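Local structure of glycosylation Associate Protein 1 (Streptococcus agalactiae serotype V, 6OYC) at residues 6-11 / 61-66; 18-23 / 27-32; 423-428 / 482-487; 448-453 / 475-480. The protein probably takes part, within a complex of three glycosylation-associated proteins, in the glycosylation and secretion of surface glycoproteins by the accessory Sec system. One frame throughout, in Å; residues are numbered along the deposited sequence.

Contact 1: residues 6-11 / 61-66. With GOL (glycerol), chain I.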
# COMPACT_ATOMS: atom_id res chain seq x y z
N PRO A 6 -6.81 -2.43 11.02
CA PRO A 6 -6.59 -2.20 9.59
C PRO A 6 -7.22 -3.30 8.74
O PRO A 6 -7.70 -4.31 9.24
CB PRO A 6 -5.06 -2.24 9.47
CG PRO A 6 -4.66 -3.26 10.50
CD PRO A 6 -5.66 -3.10 11.66
N SER A 7 -7.19 -3.07 7.43
CA SER A 7 -7.58 -4.06 6.42
C SER A 7 -6.38 -4.29 5.51
O SER A 7 -6.36 -3.80 4.37
CB SER A 7 -8.81 -3.61 5.60
OG SER A 7 -9.97 -3.66 6.41
N TRP A 8 -5.37 -4.96 6.03
CA TRP A 8 -4.15 -5.16 5.25
C TRP A 8 -4.07 -6.62 4.84
O TRP A 8 -3.04 -7.27 5.03
CB TRP A 8 -2.91 -4.76 6.03
CG TRP A 8 -2.89 -3.32 6.43
CD1 TRP A 8 -3.57 -2.28 5.84
CD2 TRP A 8 -2.15 -2.75 7.51
NE1 TRP A 8 -3.30 -1.10 6.50
CE2 TRP A 8 -2.42 -1.36 7.52
CE3 TRP A 8 -1.27 -3.28 8.47
CZ2 TRP A 8 -1.85 -0.50 8.45
CZ3 TRP A 8 -0.70 -2.42 9.38
CH2 TRP A 8 -1.00 -1.05 9.38
N TYR A 9 -5.18 -7.12 4.32
CA TYR A 9 -5.42 -8.52 4.06
C TYR A 9 -4.84 -8.93 2.71
O TYR A 9 -4.44 -8.10 1.88
CB TYR A 9 -6.92 -8.80 4.10
CG TYR A 9 -7.51 -8.54 5.45
CD1 TYR A 9 -6.96 -9.14 6.58
CD2 TYR A 9 -8.58 -7.66 5.62
CE1 TYR A 9 -7.46 -8.92 7.83
CE2 TYR A 9 -9.09 -7.43 6.90
CZ TYR A 9 -8.52 -8.07 8.00
OH TYR A 9 -8.99 -7.87 9.28
N ASN A 10 -4.80 -10.24 2.48
CA ASN A 10 -4.40 -10.82 1.21
C ASN A 10 -5.67 -11.07 0.40
O ASN A 10 -6.61 -11.70 0.90
CB ASN A 10 -3.61 -12.11 1.43
CG ASN A 10 -3.18 -12.80 0.13
OD1 ASN A 10 -3.95 -12.90 -0.83
ND2 ASN A 10 -1.95 -13.31 0.12
N GLU A 11 -5.68 -10.58 -0.84
CA GLU A 11 -6.85 -10.66 -1.71
C GLU A 11 -7.32 -12.10 -1.91
O GLU A 11 -8.52 -12.36 -2.02
CB GLU A 11 -6.52 -10.05 -3.07
CG GLU A 11 -7.50 -9.03 -3.57
CD GLU A 11 -7.05 -8.40 -4.87
OE1 GLU A 11 -6.22 -9.01 -5.60
OE2 GLU A 11 -7.52 -7.29 -5.17
N TYR A 61 8.76 -4.24 9.25
CA TYR A 61 9.18 -3.45 8.10
C TYR A 61 8.00 -2.71 7.51
O TYR A 61 8.14 -1.54 7.12
CB TYR A 61 9.83 -4.32 7.02
CG TYR A 61 11.28 -4.60 7.34
CD1 TYR A 61 12.17 -3.56 7.59
CD2 TYR A 61 11.75 -5.91 7.45
CE1 TYR A 61 13.50 -3.81 7.90
CE2 TYR A 61 13.06 -6.17 7.76
CZ TYR A 61 13.93 -5.12 8.00
OH TYR A 61 15.22 -5.38 8.31
N TYR A 62 6.84 -3.35 7.45
CA TYR A 62 5.67 -2.67 6.90
C TYR A 62 5.40 -1.38 7.67
O TYR A 62 5.26 -0.30 7.06
CB TYR A 62 4.46 -3.60 6.92
CG TYR A 62 3.26 -3.08 6.15
CD1 TYR A 62 2.30 -2.27 6.78
CD2 TYR A 62 3.05 -3.41 4.80
CE1 TYR A 62 1.18 -1.80 6.09
CE2 TYR A 62 1.94 -2.94 4.10
CZ TYR A 62 1.00 -2.13 4.75
OH TYR A 62 -0.11 -1.66 4.08
N LEU A 63 5.37 -1.46 9.00
CA LEU A 63 5.08 -0.27 9.81
C LEU A 63 6.19 0.75 9.70
O LEU A 63 5.93 1.96 9.69
CB LEU A 63 4.88 -0.66 11.28
CG LEU A 63 3.63 -1.50 11.58
CD1 LEU A 63 3.56 -1.82 13.06
CD2 LEU A 63 2.36 -0.80 11.12
N HIS A 64 7.44 0.27 9.64
CA HIS A 64 8.57 1.17 9.52
C HIS A 64 8.45 2.04 8.28
O HIS A 64 8.85 3.21 8.30
CB HIS A 64 9.87 0.38 9.46
CG HIS A 64 11.06 1.24 9.24
ND1 HIS A 64 11.76 1.25 8.05
CD2 HIS A 64 11.68 2.13 10.06
CE1 HIS A 64 12.76 2.11 8.15
NE2 HIS A 64 12.73 2.66 9.35
N ARG A 65 7.87 1.49 7.22
CA ARG A 65 7.71 2.22 5.96
C ARG A 65 6.84 3.44 6.14
O ARG A 65 6.98 4.41 5.38
CB ARG A 65 7.10 1.30 4.91
CG ARG A 65 7.96 0.98 3.73
CD ARG A 65 7.28 -0.11 2.92
NE ARG A 65 7.97 -1.38 3.09
CZ ARG A 65 7.37 -2.56 2.99
NH1 ARG A 65 6.07 -2.61 2.72
NH2 ARG A 65 8.07 -3.68 3.14
N TYR A 66 5.91 3.42 7.10
CA TYR A 66 4.99 4.53 7.31
C TYR A 66 5.29 5.32 8.58
O TYR A 66 4.42 6.05 9.06
CB TYR A 66 3.56 4.01 7.29
CG TYR A 66 3.23 3.35 5.98
CD1 TYR A 66 2.90 4.11 4.86
CD2 TYR A 66 3.31 1.96 5.84
CE1 TYR A 66 2.63 3.51 3.64
CE2 TYR A 66 3.03 1.34 4.62
CZ TYR A 66 2.68 2.13 3.52
OH TYR A 66 2.41 1.57 2.29
C1 GOL I . -4.16 -2.09 2.19
O1 GOL I . -4.06 -0.98 1.36
C2 GOL I . -3.13 -3.12 1.62
O2 GOL I . -1.84 -2.98 2.19
C3 GOL I . -3.78 -4.55 1.87
O3 GOL I . -2.73 -5.43 2.20
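W8 meets Y62 and L63 in a buried aromatic-aliphatic contact between the loop that leaves strand 2-5 and helix 59-65. Both belong to a Rossmann-like domain built on a parallel sheet of seven strands, consistent with the GT-B clan to which this family of accessory Sec proteins belongs. The indole is the centrepiece. With CG anti to the carbonyl carbon (chi1 -61°), it swings from the loop toward the helix, and its two faces are both used: CE1 of Y62 stands 3.6 Å above the ring plane, over its centre, while CB of the loop's own P6 covers the opposite face. Tryptophan suits the place because a broad, flat group can be packed on both faces at once. The rings of W8 and Y62 are neither parallel nor perpendicular; their planes make 46° and the centroids of the Y62 ring and the six-membered ring of W8 are 4.8 Å apart. L63 adds a methyl group, its CD2 lying 3.8 Å from CH2 at the far end of the indole. Because L63 also touches L50 of strand 48-52, the leucine helps to join helix, loop and sheet. A tyrosine at position 62 does double duty: its ring carbon CE1 packs on the indole while its hydroxyl reaches a glycerol. This glycerol, probably from the crystallisation liquor, sits where the loop and helix come together. Its O3 donates to the backbone O of Y9 at 3.2 Å, and its O2 shares a hydrogen bond of 2.9 Å with OH of Y62.

Contact 2: residues 18-23 / 27-32. With SO4 (sulfate ion), chain K.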
# COMPACT_ATOMS: atom_id res chain seq x y z
N ASN A 18 0.12 -10.23 3.46
CA ASN A 18 -0.10 -9.37 2.30
C ASN A 18 1.18 -9.02 1.56
O ASN A 18 1.14 -8.28 0.58
CB ASN A 18 -0.82 -8.06 2.71
CG ASN A 18 0.09 -7.11 3.50
OD1 ASN A 18 1.11 -7.51 4.05
ND2 ASN A 18 -0.30 -5.83 3.54
N ASN A 19 2.33 -9.52 2.01
CA ASN A 19 3.58 -9.11 1.40
C ASN A 19 3.62 -9.53 -0.07
O ASN A 19 2.91 -10.45 -0.50
CB ASN A 19 4.78 -9.68 2.16
CG ASN A 19 6.06 -8.85 1.95
OD1 ASN A 19 6.00 -7.74 1.42
ND2 ASN A 19 7.20 -9.37 2.38
N TYR A 20 4.42 -8.81 -0.84
CA TYR A 20 4.55 -8.99 -2.28
C TYR A 20 6.02 -9.14 -2.64
O TYR A 20 6.90 -8.73 -1.88
CB TYR A 20 3.95 -7.78 -3.02
CG TYR A 20 4.38 -6.48 -2.36
CD1 TYR A 20 5.66 -5.96 -2.57
CD2 TYR A 20 3.51 -5.78 -1.52
CE1 TYR A 20 6.06 -4.77 -1.96
CE2 TYR A 20 3.90 -4.60 -0.90
CZ TYR A 20 5.17 -4.10 -1.12
OH TYR A 20 5.55 -2.92 -0.50
N LEU A 21 6.30 -9.74 -3.79
CA LEU A 21 7.68 -9.76 -4.26
C LEU A 21 8.18 -8.34 -4.50
O LEU A 21 7.44 -7.48 -5.00
CB LEU A 21 7.78 -10.59 -5.54
CG LEU A 21 7.12 -11.97 -5.43
CD1 LEU A 21 7.22 -12.72 -6.77
CD2 LEU A 21 7.76 -12.75 -4.30
N TRP A 22 9.45 -8.10 -4.17
CA TRP A 22 9.97 -6.74 -4.20
C TRP A 22 9.87 -6.13 -5.59
O TRP A 22 9.78 -4.90 -5.72
CB TRP A 22 11.42 -6.71 -3.71
CG TRP A 22 12.49 -7.21 -4.68
CD1 TRP A 22 13.13 -8.42 -4.63
CD2 TRP A 22 13.07 -6.49 -5.78
NE1 TRP A 22 14.06 -8.51 -5.64
CE2 TRP A 22 14.05 -7.34 -6.36
CE3 TRP A 22 12.87 -5.22 -6.33
CZ2 TRP A 22 14.82 -6.95 -7.47
CZ3 TRP A 22 13.63 -4.83 -7.43
CH2 TRP A 22 14.60 -5.70 -7.99
N TYR A 23 9.89 -6.95 -6.63
CA TYR A 23 9.86 -6.47 -8.00
C TYR A 23 8.48 -6.58 -8.63
O TYR A 23 8.36 -6.45 -9.85
CB TYR A 23 10.87 -7.26 -8.84
CG TYR A 23 10.70 -8.77 -8.74
CD1 TYR A 23 9.79 -9.45 -9.55
CD2 TYR A 23 11.44 -9.52 -7.82
CE1 TYR A 23 9.63 -10.84 -9.46
CE2 TYR A 23 11.29 -10.91 -7.73
CZ TYR A 23 10.40 -11.56 -8.55
OH TYR A 23 10.25 -12.93 -8.45
N THR A 27 -0.42 -2.40 -7.30
CA THR A 27 -0.63 -0.96 -7.10
C THR A 27 -1.61 -0.65 -5.96
O THR A 27 -1.59 0.48 -5.45
CB THR A 27 -1.11 -0.29 -8.39
OG1 THR A 27 -2.04 -1.16 -9.04
CG2 THR A 27 0.06 -0.02 -9.32
N ASN A 28 -2.43 -1.60 -5.55
CA ASN A 28 -3.48 -1.37 -4.56
C ASN A 28 -3.13 -1.85 -3.16
O ASN A 28 -3.99 -1.80 -2.28
CB ASN A 28 -4.79 -2.04 -5.01
CG ASN A 28 -4.70 -3.57 -5.00
OD1 ASN A 28 -3.62 -4.15 -5.20
ND2 ASN A 28 -5.83 -4.23 -4.77
N VAL A 29 -1.92 -2.35 -2.94
CA VAL A 29 -1.43 -2.64 -1.60
C VAL A 29 -0.56 -1.48 -1.16
O VAL A 29 0.33 -1.05 -1.90
CB VAL A 29 -0.65 -3.97 -1.57
CG1 VAL A 29 -0.09 -4.26 -0.16
CG2 VAL A 29 -1.55 -5.11 -2.02
N GLY A 30 -0.82 -0.95 0.03
CA GLY A 30 0.01 0.13 0.52
C GLY A 30 -0.75 1.17 1.31
O GLY A 30 -1.72 0.84 2.01
N PHE A 31 -0.33 2.43 1.17
CA PHE A 31 -0.86 3.53 1.96
C PHE A 31 -2.39 3.54 1.93
O PHE A 31 -3.00 3.44 0.87
CB PHE A 31 -0.31 4.86 1.41
CG PHE A 31 -0.84 6.07 2.11
CD1 PHE A 31 -0.23 6.52 3.27
CD2 PHE A 31 -1.96 6.72 1.64
CE1 PHE A 31 -0.73 7.63 3.95
CE2 PHE A 31 -2.47 7.83 2.30
CZ PHE A 31 -1.85 8.29 3.46
N ASP A 32 -3.02 3.65 3.10
CA ASP A 32 -4.48 3.64 3.12
C ASP A 32 -4.99 4.47 4.29
O ASP A 32 -4.21 5.15 4.97
CB ASP A 32 -5.02 2.20 3.15
CG ASP A 32 -4.83 1.51 4.50
OD1 ASP A 32 -4.27 2.11 5.43
OD2 ASP A 32 -5.25 0.34 4.62
S SO4 K . -2.23 -4.91 -10.53
O1 SO4 K . -1.63 -3.79 -9.82
O2 SO4 K . -3.14 -5.65 -9.64
O3 SO4 K . -1.15 -5.77 -11.03
O4 SO4 K . -2.99 -4.42 -11.68
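Y20 reaches V29 along the rim of its ring. At CB, chi1 of 44° places CG between the backbone N and the carbonyl carbon, which turns the ring toward residues 27-32. CD2 and CE2 then come alongside CG1 of V29, each 4.1 Å from it, and this methyl lies near the ring plane, at the edge. Over one ring face sits OD1 of the neighbouring N19, which also takes a weak hydrogen bond from the Y20 backbone N. The tip, OH, is hydrogen-bonded to E127, so the tyrosine joins an apolar rim to a polar end. Both segments belong to the long loop between strand 2-5 and helix 33-43 of the Rossmann-like N-terminal domain, and F31 N bonds to E414 of the other half of the GT-B-like fold. V29, anti at CG1 to its backbone N, presents that branch to Y20 and to the side chain of N18 together. The next residue, G30, has backbone angles (144°/-145°) at which glycine is at ease. Further on, D32 caps helix 33-43 through OD1. At the other end of the segment, T27 holds a sulfate, probably from the crystallisation liquor: its N and OG1 both donate to sulfate O1, at 3.1 and 2.8 Å.

Contact 3: residues 423-428 / 482-487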
# COMPACT_ATOMS: atom_id res chain seq x y z
N TYR A 423 11.92 16.63 -6.22
CA TYR A 423 12.24 17.87 -6.91
C TYR A 423 11.35 18.11 -8.12
O TYR A 423 11.68 18.96 -8.96
CB TYR A 423 13.73 17.88 -7.31
CG TYR A 423 14.68 17.83 -6.12
CD1 TYR A 423 14.89 18.97 -5.33
CD2 TYR A 423 15.35 16.66 -5.78
CE1 TYR A 423 15.74 18.93 -4.23
CE2 TYR A 423 16.20 16.61 -4.68
CZ TYR A 423 16.40 17.75 -3.91
OH TYR A 423 17.25 17.70 -2.82
N VAL A 424 10.21 17.42 -8.22
CA VAL A 424 9.39 17.52 -9.42
C VAL A 424 8.59 18.81 -9.39
O VAL A 424 8.13 19.26 -8.34
CB VAL A 424 8.49 16.27 -9.57
CG1 VAL A 424 7.27 16.55 -10.46
CG2 VAL A 424 9.30 15.14 -10.19
N ARG A 425 8.45 19.42 -10.55
CA ARG A 425 7.69 20.66 -10.67
C ARG A 425 6.23 20.41 -11.00
O ARG A 425 5.34 21.11 -10.49
CB ARG A 425 8.34 21.53 -11.75
CG ARG A 425 7.96 23.00 -11.68
CD ARG A 425 8.46 23.64 -10.41
NE ARG A 425 8.27 25.08 -10.45
CZ ARG A 425 8.43 25.89 -9.40
NH1 ARG A 425 8.78 25.40 -8.22
NH2 ARG A 425 8.23 27.20 -9.54
N LEU A 426 5.95 19.42 -11.85
CA LEU A 426 4.62 19.26 -12.41
C LEU A 426 4.29 17.79 -12.57
O LEU A 426 5.11 17.01 -13.07
CB LEU A 426 4.52 19.98 -13.76
CG LEU A 426 3.15 20.03 -14.46
CD1 LEU A 426 2.12 20.75 -13.60
CD2 LEU A 426 3.28 20.69 -15.84
N ILE A 427 3.07 17.41 -12.15
CA ILE A 427 2.54 16.06 -12.31
C ILE A 427 1.54 16.07 -13.46
O ILE A 427 0.63 16.91 -13.49
CB ILE A 427 1.88 15.56 -11.01
CG1 ILE A 427 2.94 15.10 -10.00
CG2 ILE A 427 0.89 14.43 -11.28
CD1 ILE A 427 2.37 14.95 -8.57
N ILE A 428 1.70 15.16 -14.42
CA ILE A 428 0.74 15.01 -15.50
C ILE A 428 0.20 13.58 -15.51
O ILE A 428 0.96 12.62 -15.72
CB ILE A 428 1.32 15.38 -16.88
CG1 ILE A 428 1.67 16.87 -16.93
CG2 ILE A 428 0.27 15.11 -17.95
CD1 ILE A 428 2.13 17.33 -18.30
N GLU A 482 6.32 28.18 -16.18
CA GLU A 482 6.96 29.45 -16.49
C GLU A 482 6.38 30.63 -15.73
O GLU A 482 7.12 31.56 -15.41
CB GLU A 482 6.91 29.68 -18.00
CG GLU A 482 7.31 28.39 -18.74
CD GLU A 482 7.28 28.50 -20.25
OE1 GLU A 482 6.82 29.54 -20.76
OE2 GLU A 482 7.72 27.53 -20.92
N GLN A 483 5.09 30.60 -15.38
CA GLN A 483 4.50 31.61 -14.52
C GLN A 483 4.64 31.13 -13.07
O GLN A 483 3.89 30.26 -12.61
CB GLN A 483 3.05 31.88 -14.90
CG GLN A 483 2.80 32.06 -16.40
CD GLN A 483 1.33 32.40 -16.73
OE1 GLN A 483 0.61 33.02 -15.93
NE2 GLN A 483 0.89 31.99 -17.92
N LEU A 484 5.61 31.70 -12.34
CA LEU A 484 5.91 31.27 -10.98
C LEU A 484 4.75 31.53 -10.03
O LEU A 484 4.61 30.82 -9.02
CB LEU A 484 7.13 31.99 -10.45
CG LEU A 484 8.49 31.40 -10.77
CD1 LEU A 484 9.52 32.52 -10.74
CD2 LEU A 484 8.84 30.31 -9.78
N THR A 485 3.95 32.55 -10.29
CA THR A 485 2.88 32.89 -9.37
C THR A 485 1.84 31.77 -9.26
O THR A 485 1.27 31.55 -8.18
CB THR A 485 2.23 34.22 -9.80
OG1 THR A 485 1.58 34.83 -8.68
CG2 THR A 485 1.23 34.03 -10.91
N ASN A 486 1.61 31.04 -10.35
CA ASN A 486 0.62 29.97 -10.32
C ASN A 486 1.12 28.79 -9.51
O ASN A 486 0.36 28.18 -8.74
CB ASN A 486 0.28 29.55 -11.75
CG ASN A 486 -0.28 30.69 -12.57
OD1 ASN A 486 -1.09 31.48 -12.08
ND2 ASN A 486 0.14 30.77 -13.83
N TRP A 487 2.41 28.46 -9.66
CA TRP A 487 2.98 27.35 -8.91
C TRP A 487 2.96 27.62 -7.41
O TRP A 487 2.60 26.74 -6.62
CB TRP A 487 4.40 27.10 -9.39
CG TRP A 487 4.91 25.77 -8.99
CD1 TRP A 487 4.78 24.59 -9.68
CD2 TRP A 487 5.62 25.46 -7.79
NE1 TRP A 487 5.38 23.57 -8.99
CE2 TRP A 487 5.91 24.07 -7.82
CE3 TRP A 487 6.06 26.22 -6.70
CZ2 TRP A 487 6.60 23.44 -6.81
CZ3 TRP A 487 6.76 25.58 -5.70
CH2 TRP A 487 7.02 24.21 -5.75
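R425 and W487 both turn CG anti to the backbone N, and the arginine (chi1 -161°) then bends at chi2 and runs out straight, which lays its guanidinium flat on the indole. The contact joins R425, next to strand 426-428, a central strand of the six-stranded parallel sheet in the C-terminal Rossmann-like domain, to the first turn of helix 484-502. The two flat groups lie only 15° from parallel with their centres 3.4 Å apart, a stack that is also a cation-pi interaction, since CZ stands over the five-membered ring. NH1 reaches further, over the middle of the whole ring system, and comes to 3.2 Å from CD2. The aliphatic part of the arginine joins in as well: CD lies over the same face, 3.7 Å from the centroid of the five-membered ring, in a CH-pi contact. Arginine suits this position because it is both flat and long; its charge is spread over a plane that matches the indole. NH1 has polar partners as well, being hydrogen-bonded to N313 and S312, which help fix the rotation of the group. At the edge of the guanidinium, NH2 touches CD2 of L484, a leucine at the more exposed margin. The tryptophan is held a second time, through its own polar edge, by the backbone of the same arginine: NE1 donates to R425 O at 2.9 Å with an N-H...O angle of 158°, the oxygen lying in the ring plane and the nitrogen on a carbonyl lone pair.

Contact 4: residues 448-453 / 475-480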
# COMPACT_ATOMS: atom_id res chain seq x y z
N PRO A 448 1.59 20.69 -8.49
CA PRO A 448 0.31 20.82 -9.20
C PRO A 448 0.12 19.69 -10.21
O PRO A 448 1.08 19.16 -10.78
CB PRO A 448 0.44 22.18 -9.90
CG PRO A 448 1.94 22.31 -10.18
CD PRO A 448 2.61 21.64 -8.98
N GLN A 449 -1.15 19.32 -10.43
CA GLN A 449 -1.49 18.18 -11.27
C GLN A 449 -2.31 18.58 -12.48
O GLN A 449 -3.28 19.32 -12.37
CB GLN A 449 -2.30 17.14 -10.48
CG GLN A 449 -1.62 16.64 -9.26
CD GLN A 449 -2.60 15.92 -8.37
OE1 GLN A 449 -3.10 14.85 -8.70
NE2 GLN A 449 -2.89 16.52 -7.23
N ILE A 450 -1.98 18.02 -13.64
CA ILE A 450 -2.77 18.23 -14.85
C ILE A 450 -3.55 16.95 -15.13
O ILE A 450 -2.96 15.89 -15.36
CB ILE A 450 -1.91 18.62 -16.06
CG1 ILE A 450 -1.20 19.96 -15.82
CG2 ILE A 450 -2.79 18.69 -17.32
CD1 ILE A 450 -0.27 20.36 -16.96
N ASN A 451 -4.88 17.06 -15.15
CA ASN A 451 -5.80 15.96 -15.44
C ASN A 451 -6.69 16.35 -16.61
O ASN A 451 -6.80 17.52 -16.97
CB ASN A 451 -6.65 15.60 -14.20
CG ASN A 451 -5.81 15.40 -12.93
OD1 ASN A 451 -6.06 16.02 -11.90
ND2 ASN A 451 -4.80 14.53 -13.01
N THR A 452 -7.35 15.36 -17.21
CA THR A 452 -8.41 15.62 -18.17
C THR A 452 -9.80 15.47 -17.57
O THR A 452 -10.79 15.59 -18.29
CB THR A 452 -8.31 14.69 -19.38
OG1 THR A 452 -8.24 13.33 -18.92
CG2 THR A 452 -7.10 15.02 -20.20
N ILE A 453 -9.90 15.16 -16.28
CA ILE A 453 -11.19 14.93 -15.63
C ILE A 453 -11.20 15.66 -14.30
O ILE A 453 -10.15 15.98 -13.73
CB ILE A 453 -11.47 13.43 -15.41
CG1 ILE A 453 -10.62 12.92 -14.24
CG2 ILE A 453 -11.17 12.64 -16.66
CD1 ILE A 453 -10.76 11.45 -13.97
N LYS A 475 -0.84 24.91 -23.27
CA LYS A 475 -1.20 26.02 -22.40
C LYS A 475 -0.96 25.69 -20.93
O LYS A 475 -0.41 26.51 -20.19
CB LYS A 475 -2.67 26.40 -22.62
CG LYS A 475 -3.16 27.59 -21.82
CD LYS A 475 -4.61 27.93 -22.19
CE LYS A 475 -5.17 29.12 -21.38
NZ LYS A 475 -6.50 29.60 -21.87
N ALA A 476 -1.33 24.47 -20.52
CA ALA A 476 -1.29 24.10 -19.11
C ALA A 476 0.14 23.98 -18.59
O ALA A 476 0.42 24.34 -17.44
CB ALA A 476 -2.06 22.80 -18.90
N ILE A 477 1.06 23.46 -19.40
CA ILE A 477 2.43 23.25 -18.93
C ILE A 477 3.10 24.60 -18.68
O ILE A 477 3.69 24.79 -17.60
CB ILE A 477 3.23 22.36 -19.89
CG1 ILE A 477 2.66 20.94 -19.91
CG2 ILE A 477 4.68 22.32 -19.49
CD1 ILE A 477 3.37 19.99 -20.86
N PRO A 478 3.04 25.57 -19.61
CA PRO A 478 3.61 26.90 -19.29
C PRO A 478 2.95 27.57 -18.11
O PRO A 478 3.62 28.25 -17.33
CB PRO A 478 3.40 27.69 -20.58
CG PRO A 478 3.39 26.65 -21.65
CD PRO A 478 2.66 25.49 -21.03
N TYR A 479 1.63 27.39 -17.96
CA TYR A 479 0.89 28.00 -16.85
C TYR A 479 1.52 27.71 -15.49
O TYR A 479 1.47 28.55 -14.59
CB TYR A 479 -0.54 27.48 -16.88
CG TYR A 479 -1.44 28.05 -15.81
CD1 TYR A 479 -2.08 29.27 -16.00
CD2 TYR A 479 -1.69 27.35 -14.62
CE1 TYR A 479 -2.92 29.80 -15.04
CE2 TYR A 479 -2.55 27.89 -13.65
CZ TYR A 479 -3.15 29.11 -13.87
OH TYR A 479 -4.00 29.67 -12.94
N TYR A 480 2.08 26.52 -15.30
CA TYR A 480 2.69 26.18 -14.02
C TYR A 480 4.20 26.19 -14.06
O TYR A 480 4.83 26.41 -13.02
CB TYR A 480 2.18 24.82 -13.52
CG TYR A 480 0.87 24.93 -12.78
CD1 TYR A 480 0.77 25.73 -11.65
CD2 TYR A 480 -0.27 24.29 -13.22
CE1 TYR A 480 -0.42 25.87 -10.98
CE2 TYR A 480 -1.48 24.42 -12.54
CZ TYR A 480 -1.55 25.21 -11.42
OH TYR A 480 -2.73 25.38 -10.73
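A476 brings helix 473-481 up to strand 449-451: its CB is 3.6 Å from CD1 of I450. A residue this small suits a point where the helix comes near the sheet, the two CA atoms being 7.4 Å apart. The isoleucine gets there by an extended chain, CG1 anti to its carbonyl carbon and CD1 carried straight on (chi2 177°). I477 also touches this methyl, its CG1 4.2 Å from I450 CD1, while leaning on I428 of the next strand. P478 has no N-H to give to the turn before it, and the helix is kinked here. Y479 turns its ring elsewhere, to Y465, but its CD2 lies over the centre of one face of the Y480 ring. The opposite face of Y480 takes P448: CB stands 3.7 Å from the ring centroid, only 2° off the normal, a clear CH-pi contact, and CG is 3.8 Å from CG of the tyrosine. The proline ring, rigid and rich in C-H, is well matched to an aromatic face, and it enters the pair just before its strand starts. The tyrosine's buried OH is satisfied by a hydrogen bond to G464 O of strand 464-466. Apolar residues from successive turns of a helix thus cover one side of a parallel sheet, as in the beta-alpha layers of a Rossmann-like domain.

How the contacts relate
From the N terminus, the chain leaves strand 2-5 and enters contact 1, whose loop closes at helix 59-65. Contact 2 is nested inside that loop and touches contact 1; both its segments lie, with residues 6-11, in the long loop between strand 2-5 and helix 33-43, which contact 1 ties to helix 59-65. Contacts 3 and 4 follow in series, the nearest atoms of contacts 2 and 4 being about 13 Å apart. Contact 4 is nested within the loop closed by contact 3. The neighbouring strands 426-428 and 449-451 bond through I427 O and I450 N, and the successive helices through N486 ND2 and Y479 O. Each pair lies in one half of the GT-B-like fold.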